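Local coordinates for protein EccC5 (Mycobacterium xenopi RIVM700367, PDB 7B9F) that probably works as the membrane-bound motor ATPase of the ESX-5 type VII secretion system, using FtsK/SpoIIIE-type nucleotide-binding domains to drive protein export, at residues K17-V22 and P172-G177; P24-V29 and Q180-D185. All blocks are in the same frame, centred on the assembly; numbering follows the deposited sequence.

Contact 1: residues K17-V22 and P172-G177; sequences KPENIV and PEVTWG
Glu19 O is gripped twice by one residue. Thr175 OG1 donates to it at 2.8 Å, in the carbonyl plane and on a lone pair, while Thr175 N adds a weak bond to Glu19 O at 3.3 Å. The hydroxyl can reach because chi1 of 42° sets OG1 between the backbone N and the carbonyl carbon, on the side of the neighbouring strand; threonine thus adds a side-chain bond to the weak backbone one. Farther along, the pairing firms up: Ile21 N donates to Thr175 O at 3.1 Å, and Ile21 O accepts from Gly177 N. One residue of 17-22 therefore serves two residues that flank its partner Trp176, as parallel pairing requires. The backbone of Gly177 goes on to bond with Leu23.

Glu19, Ile21, Val174 and Trp176 share the sheet face that meets helix 97-132. Ile21 and Trp176 lie side by side, with CG2 of Ile21 3.6 Å from CZ3 of Trp176. Val174 CG2 lies 3.6 Å above one face of the indole, offset toward its rim, while Val174 CG1 meets OE1 of Glu19, which also makes a weak hydrogen bond to Ser121. The indole is fixed further by its NE1 bond to Gln203 O, and Glu173 forms a salt bridge with Arg381. The whole is a two-stranded parallel ribbon with a largely apolar face, laid along helix 97-132, with Trp176 reaching Phe199 of helix 190-202 in an edge-to-face stack.

Contact 2: residues P24-V29 and Q180-D185; sequences PTPLSV and QNMPTD
Two irregular, proline-bearing loops, the continuations of strands 19-22 and 174-177, meet here, and their touching parts run in nearly the same direction, 14° apart. The hydrogen bond between them starts from Thr25, whose OG1 donates to Gln180 O at 2.9 Å, nearly along the C=O axis with a C=O...donor angle of 160°. Chi1 of -56° splits the work of this side chain: OG1 takes the carbonyl of Gln180, and CG2, anti to the backbone N, approaches the next carbonyl, with Asn181 O 3.3 Å away. Threonine suits the place because it offers a donor and a methyl at once. Asn181 itself has a left-handed backbone conformation, which asparagine accepts more readily than most residues.

Past Asn181, Met182 and Pro26 make an apolar pair. Met182 is bent at chi2 and chi3, which brings SD to 3.7 Å from CD of Pro26, with CE 4.1 Å from CG of Pro26; the flexible thioether crosses the rigid ring obliquely. Pro183 fills the last position. Its CB is 3.3 Å from OG of Ser28 and its CG is 3.7 Å from O of Leu27, contacts of ring carbons with oxygen rather than hydrogen bonds. Proline fits both loops, since it packs through its ring and has no N-H needing a partner where regular strand pairing is absent.

Pro26 is buried because its ring also packs on Leu188, Thr192 and Leu196, and Leu27 N is bonded to Thr192 OG1. Met182 in addition touches an aromatic side chain of another protein. The arrangement is that of two loops side by side between helix 97-132 and the first turns of helix 190-202, at a surface where two other protein chains of the assembly touch these segments.

Contacts 1 and 2 follow one another along the same two chain segments: 17-22 leads into 24-29 and 172-177 into 180-185, both pairs running in roughly the same direction, with centres about 21 Å apart. Both are surface contacts, and contact 2 lies farther from the centre of the chain, at about 38 Å against 22 Å. Helices 97-132 and 190-202 flank both. The chemistry changes along the way. Contact 1 combines backbone bonds between strands with one threonine hydroxyl bond and an aromatic and aliphatic face, whereas contact 2 has a hydroxyl bond alone and otherwise packs mainly through proline rings and methionine. Only contact 2 is touched by other protein chains.

Contact 1: residues K17-V22 and P172-G177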
ATOM      1  N   LYS C  17     -11.379  16.528  32.136  1.00110.46           N
ATOM      2  CA  LYS C  17     -11.247  16.698  33.571  1.00110.46           C
ATOM      3  C   LYS C  17      -9.840  17.136  33.938  1.00110.46           C
ATOM      4  O   LYS C  17      -8.861  16.603  33.402  1.00110.46           O
ATOM      5  CB  LYS C  17     -11.625  15.409  34.315  1.00110.46           C
ATOM      6  CG  LYS C  17     -10.731  14.216  34.076  1.00110.46           C
ATOM      7  CD  LYS C  17     -11.185  13.028  34.896  1.00110.46           C
ATOM      8  CE  LYS C  17     -12.469  12.437  34.353  1.00110.46           C
ATOM      9  NZ  LYS C  17     -12.304  11.828  33.003  1.00110.46           N
ATOM     10  N   PRO C  18      -9.705  18.157  34.773  1.00109.30           N
ATOM     11  CA  PRO C  18      -8.378  18.559  35.242  1.00109.30           C
ATOM     12  C   PRO C  18      -7.795  17.541  36.209  1.00109.30           C
ATOM     13  O   PRO C  18      -8.521  16.774  36.842  1.00109.30           O
ATOM     14  CB  PRO C  18      -8.635  19.905  35.929  1.00109.30           C
ATOM     15  CG  PRO C  18      -9.946  20.361  35.395  1.00109.30           C
ATOM     16  CD  PRO C  18     -10.737  19.120  35.165  1.00109.30           C
ATOM     17  N   GLU C  19      -6.468  17.530  36.304  1.00112.19           N
ATOM     18  CA  GLU C  19      -5.758  16.676  37.242  1.00112.19           C
ATOM     19  C   GLU C  19      -4.626  17.464  37.873  1.00112.19           C
ATOM     20  O   GLU C  19      -4.316  18.585  37.466  1.00112.19           O
ATOM     21  CB  GLU C  19      -5.164  15.427  36.582  1.00112.19           C
ATOM     22  CG  GLU C  19      -6.159  14.422  36.063  1.00112.19           C
ATOM     23  CD  GLU C  19      -6.687  14.781  34.690  1.00112.19           C
ATOM     24  OE1 GLU C  19      -6.224  15.792  34.117  1.00112.19           O
ATOM     25  OE2 GLU C  19      -7.554  14.047  34.177  1.00112.19           O
ATOM     26  N   ASN C  20      -4.018  16.863  38.888  1.00109.34           N
ATOM     27  CA  ASN C  20      -2.798  17.390  39.481  1.00109.34           C
ATOM     28  C   ASN C  20      -1.943  16.196  39.864  1.00109.34           C
ATOM     29  O   ASN C  20      -2.340  15.397  40.717  1.00109.34           O
ATOM     30  CB  ASN C  20      -3.110  18.269  40.692  1.00109.34           C
ATOM     31  CG  ASN C  20      -1.897  19.006  41.207  1.00109.34           C
ATOM     32  OD1 ASN C  20      -0.794  18.858  40.689  1.00109.34           O
ATOM     33  ND2 ASN C  20      -2.095  19.815  42.240  1.00109.34           N
ATOM     34  N   ILE C  21      -0.785  16.064  39.226  1.00107.27           N
ATOM     35  CA  ILE C  21       0.058  14.882  39.339  1.00107.27           C
ATOM     36  C   ILE C  21       1.443  15.330  39.770  1.00107.27           C
ATOM     37  O   ILE C  21       2.098  16.098  39.058  1.00107.27           O
ATOM     38  CB  ILE C  21       0.136  14.103  38.024  1.00107.27           C
ATOM     39  CG1 ILE C  21      -1.260  13.723  37.546  1.00107.27           C
ATOM     40  CG2 ILE C  21       0.984  12.871  38.202  1.00107.27           C
ATOM     41  CD1 ILE C  21      -1.979  12.800  38.485  1.00107.27           C
ATOM     42  N   VAL C  22       1.889  14.865  40.935  1.00110.83           N
ATOM     43  CA  VAL C  22       3.253  15.134  41.368  1.00110.83           C
ATOM     44  C   VAL C  22       4.217  14.209  40.640  1.00110.83           C
ATOM     45  O   VAL C  22       3.947  13.017  40.454  1.00110.83           O
ATOM     46  CB  VAL C  22       3.370  14.999  42.893  1.00110.83           C
ATOM     47  CG1 VAL C  22       2.611  16.124  43.564  1.00110.83           C
ATOM     48  CG2 VAL C  22       2.811  13.670  43.358  1.00110.83           C
ATOM     49  N   PRO C 172      -1.409  21.280  28.917  1.00 98.04           N
ATOM     50  CA  PRO C 172      -2.439  20.269  29.137  1.00 98.04           C
ATOM     51  C   PRO C 172      -3.248  20.569  30.389  1.00 98.04           C
ATOM     52  O   PRO C 172      -3.028  21.553  31.084  1.00 98.04           O
ATOM     53  CB  PRO C 172      -1.628  18.988  29.298  1.00 98.04           C
ATOM     54  CG  PRO C 172      -0.399  19.443  29.926  1.00 98.04           C
ATOM     55  CD  PRO C 172      -0.086  20.768  29.293  1.00 98.04           C
ATOM     56  N   GLU C 173      -4.205  19.689  30.661  1.00105.82           N
ATOM     57  CA  GLU C 173      -5.022  19.816  31.853  1.00105.82           C
ATOM     58  C   GLU C 173      -4.368  19.209  33.081  1.00105.82           C
ATOM     59  O   GLU C 173      -4.765  19.547  34.199  1.00105.82           O
ATOM     60  CB  GLU C 173      -6.380  19.162  31.623  1.00105.82           C
ATOM     61  CG  GLU C 173      -7.315  19.911  30.676  1.00105.82           C
ATOM     62  CD  GLU C 173      -7.990  21.138  31.280  1.00105.82           C
ATOM     63  OE1 GLU C 173      -9.176  21.358  30.958  1.00105.82           O
ATOM     64  OE2 GLU C 173      -7.368  21.891  32.058  1.00105.82           O
ATOM     65  N   VAL C 174      -3.386  18.335  32.911  1.00103.26           N
ATOM     66  CA  VAL C 174      -2.626  17.834  34.046  1.00103.26           C
ATOM     67  C   VAL C 174      -1.615  18.892  34.460  1.00103.26           C
ATOM     68  O   VAL C 174      -0.961  19.516  33.618  1.00103.26           O
ATOM     69  CB  VAL C 174      -1.951  16.494  33.714  1.00103.26           C
ATOM     70  CG1 VAL C 174      -2.995  15.431  33.522  1.00103.26           C
ATOM     71  CG2 VAL C 174      -1.119  16.592  32.462  1.00103.26           C
ATOM     72  N   THR C 175      -1.528  19.144  35.752  1.00107.20           N
ATOM     73  CA  THR C 175      -0.575  20.101  36.292  1.00107.20           C
ATOM     74  C   THR C 175       0.527  19.316  36.981  1.00107.20           C
ATOM     75  O   THR C 175       0.304  18.719  38.037  1.00107.20           O
ATOM     76  CB  THR C 175      -1.254  21.065  37.256  1.00107.20           C
ATOM     77  OG1 THR C 175      -2.162  20.339  38.091  1.00107.20           O
ATOM     78  CG2 THR C 175      -2.021  22.116  36.486  1.00107.20           C
ATOM     79  N   TRP C 176       1.709  19.309  36.382  1.00103.78           N
ATOM     80  CA  TRP C 176       2.818  18.528  36.910  1.00103.78           C
ATOM     81  C   TRP C 176       3.327  19.182  38.180  1.00103.78           C
ATOM     82  O   TRP C 176       3.971  20.230  38.139  1.00103.78           O
ATOM     83  CB  TRP C 176       3.919  18.402  35.871  1.00103.78           C
ATOM     84  CG  TRP C 176       3.468  17.688  34.663  1.00103.78           C
ATOM     85  CD1 TRP C 176       3.405  18.185  33.406  1.00103.78           C
ATOM     86  CD2 TRP C 176       3.009  16.337  34.588  1.00103.78           C
ATOM     87  NE1 TRP C 176       2.935  17.230  32.545  1.00103.78           N
ATOM     88  CE2 TRP C 176       2.686  16.085  33.250  1.00103.78           C
ATOM     89  CE3 TRP C 176       2.843  15.315  35.524  1.00103.78           C
ATOM     90  CZ2 TRP C 176       2.205  14.858  32.821  1.00103.78           C
ATOM     91  CZ3 TRP C 176       2.366  14.103  35.098  1.00103.78           C
ATOM     92  CH2 TRP C 176       2.052  13.882  33.761  1.00103.78           C
ATOM     93  N   GLY C 177       3.008  18.571  39.317  1.00112.68           N
ATOM     94  CA  GLY C 177       3.545  19.055  40.574  1.00112.68           C
ATOM     95  C   GLY C 177       5.057  18.931  40.606  1.00112.68           C
ATOM     96  O   GLY C 177       5.631  17.954  40.123  1.00112.68           O
TER

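Contact 2: residues P24-V29 and Q180-D185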
ATOM      1  N   PRO C  24       7.681  12.003  40.139  1.00106.26           N
ATOM      2  CA  PRO C  24       8.437  11.172  41.079  1.00106.26           C
ATOM      3  C   PRO C  24       9.785  11.782  41.421  1.00106.26           C
ATOM      4  O   PRO C  24      10.397  12.482  40.615  1.00106.26           O
ATOM      5  CB  PRO C  24       8.604   9.846  40.326  1.00106.26           C
ATOM      6  CG  PRO C  24       7.701   9.941  39.151  1.00106.26           C
ATOM      7  CD  PRO C  24       7.649  11.378  38.815  1.00106.26           C
ATOM      8  N   THR C  25      10.243  11.500  42.628  1.00109.48           N
ATOM      9  CA  THR C  25      11.521  12.020  43.090  1.00109.48           C
ATOM     10  C   THR C  25      12.671  11.246  42.456  1.00109.48           C
ATOM     11  O   THR C  25      12.685  10.014  42.513  1.00109.48           O
ATOM     12  CB  THR C  25      11.602  11.922  44.604  1.00109.48           C
ATOM     13  OG1 THR C  25      10.489  12.610  45.187  1.00109.48           O
ATOM     14  CG2 THR C  25      12.883  12.536  45.099  1.00109.48           C
ATOM     15  N   PRO C  26      13.639  11.922  41.849  1.00107.00           N
ATOM     16  CA  PRO C  26      14.763  11.219  41.228  1.00107.00           C
ATOM     17  C   PRO C  26      15.660  10.567  42.263  1.00107.00           C
ATOM     18  O   PRO C  26      15.641  10.902  43.447  1.00107.00           O
ATOM     19  CB  PRO C  26      15.510  12.329  40.490  1.00107.00           C
ATOM     20  CG  PRO C  26      14.517  13.389  40.308  1.00107.00           C
ATOM     21  CD  PRO C  26      13.645  13.349  41.513  1.00107.00           C
ATOM     22  N   LEU C  27      16.462   9.620  41.790  1.00110.26           N
ATOM     23  CA  LEU C  27      17.348   8.885  42.673  1.00110.26           C
ATOM     24  C   LEU C  27      18.521   9.757  43.103  1.00110.26           C
ATOM     25  O   LEU C  27      18.742  10.854  42.589  1.00110.26           O
ATOM     26  CB  LEU C  27      17.862   7.625  41.988  1.00110.26           C
ATOM     27  CG  LEU C  27      16.787   6.703  41.434  1.00110.26           C
ATOM     28  CD1 LEU C  27      17.438   5.494  40.814  1.00110.26           C
ATOM     29  CD2 LEU C  27      15.831   6.298  42.533  1.00110.26           C
ATOM     30  N   SER C  28      19.275   9.253  44.071  1.00115.34           N
ATOM     31  CA  SER C  28      20.437   9.944  44.601  1.00115.34           C
ATOM     32  C   SER C  28      21.590   8.965  44.726  1.00115.34           C
ATOM     33  O   SER C  28      21.378   7.779  44.979  1.00115.34           O
ATOM     34  CB  SER C  28      20.130  10.561  45.953  1.00115.34           C
ATOM     35  OG  SER C  28      18.882  11.224  45.917  1.00115.34           O
ATOM     36  N   VAL C  29      22.808   9.460  44.544  1.00120.58           N
ATOM     37  CA  VAL C  29      23.984   8.599  44.622  1.00120.58           C
ATOM     38  C   VAL C  29      25.158   9.377  45.212  1.00120.58           C
ATOM     39  O   VAL C  29      25.364  10.550  44.871  1.00120.58           O
ATOM     40  CB  VAL C  29      24.295   7.982  43.246  1.00120.58           C
ATOM     41  CG1 VAL C  29      24.724   9.027  42.230  1.00120.58           C
ATOM     42  CG2 VAL C  29      25.349   6.904  43.365  1.00120.58           C
ATOM     43  N   GLN C 180       9.035  16.918  45.140  1.00122.94           N
ATOM     44  CA  GLN C 180       9.658  17.304  46.389  1.00122.94           C
ATOM     45  C   GLN C 180      10.814  16.364  46.715  1.00122.94           C
ATOM     46  O   GLN C 180      10.968  15.297  46.115  1.00122.94           O
ATOM     47  CB  GLN C 180       8.617  17.317  47.501  1.00122.94           C
ATOM     48  CG  GLN C 180       8.036  15.956  47.802  1.00122.94           C
ATOM     49  CD  GLN C 180       6.962  16.017  48.864  1.00122.94           C
ATOM     50  OE1 GLN C 180       6.683  17.080  49.417  1.00122.94           O
ATOM     51  NE2 GLN C 180       6.348  14.877  49.151  1.00122.94           N
ATOM     52  N   ASN C 181      11.636  16.791  47.680  1.00125.40           N
ATOM     53  CA  ASN C 181      12.844  16.079  48.110  1.00125.40           C
ATOM     54  C   ASN C 181      13.826  15.880  46.961  1.00125.40           C
ATOM     55  O   ASN C 181      14.434  14.820  46.823  1.00125.40           O
ATOM     56  CB  ASN C 181      12.507  14.739  48.763  1.00125.40           C
ATOM     57  CG  ASN C 181      11.711  14.901  50.025  1.00125.40           C
ATOM     58  OD1 ASN C 181      10.555  14.490  50.097  1.00125.40           O
ATOM     59  ND2 ASN C 181      12.319  15.510  51.033  1.00125.40           N
ATOM     60  N   MET C 182      13.980  16.904  46.133  1.00127.50           N
ATOM     61  CA  MET C 182      14.989  16.863  45.087  1.00127.50           C
ATOM     62  C   MET C 182      16.376  16.799  45.712  1.00127.50           C
ATOM     63  O   MET C 182      16.699  17.624  46.575  1.00127.50           O
ATOM     64  CB  MET C 182      14.889  18.094  44.193  1.00127.50           C
ATOM     65  CG  MET C 182      13.704  18.101  43.262  1.00127.50           C
ATOM     66  SD  MET C 182      13.890  16.985  41.861  1.00127.50           S
ATOM     67  CE  MET C 182      15.617  17.213  41.449  1.00127.50           C
ATOM     68  N   PRO C 183      17.209  15.842  45.325  1.00124.39           N
ATOM     69  CA  PRO C 183      18.586  15.826  45.815  1.00124.39           C
ATOM     70  C   PRO C 183      19.391  16.956  45.203  1.00124.39           C
ATOM     71  O   PRO C 183      19.035  17.519  44.166  1.00124.39           O
ATOM     72  CB  PRO C 183      19.110  14.464  45.360  1.00124.39           C
ATOM     73  CG  PRO C 183      18.278  14.125  44.194  1.00124.39           C
ATOM     74  CD  PRO C 183      16.922  14.696  44.453  1.00124.39           C
ATOM     75  N   THR C 184      20.487  17.294  45.873  1.00128.13           N
ATOM     76  CA  THR C 184      21.359  18.339  45.370  1.00128.13           C
ATOM     77  C   THR C 184      22.038  17.889  44.084  1.00128.13           C
ATOM     78  O   THR C 184      22.130  16.698  43.782  1.00128.13           O
ATOM     79  CB  THR C 184      22.413  18.718  46.403  1.00128.13           C
ATOM     80  OG1 THR C 184      23.325  19.656  45.822  1.00128.13           O
ATOM     81  CG2 THR C 184      23.179  17.495  46.846  1.00128.13           C
ATOM     82  N   ASP C 185      22.528  18.870  43.330  1.00131.52           N
ATOM     83  CA  ASP C 185      22.978  18.625  41.967  1.00131.52           C
ATOM     84  C   ASP C 185      24.217  17.747  41.893  1.00131.52           C
ATOM     85  O   ASP C 185      24.529  17.235  40.814  1.00131.52           O
ATOM     86  CB  ASP C 185      23.238  19.955  41.271  1.00131.52           C
ATOM     87  CG  ASP C 185      21.964  20.727  41.020  1.00131.52           C
ATOM     88  OD1 ASP C 185      20.906  20.086  40.854  1.00131.52           O
ATOM     89  OD2 ASP C 185      22.014  21.974  41.001  1.00131.52           O
TER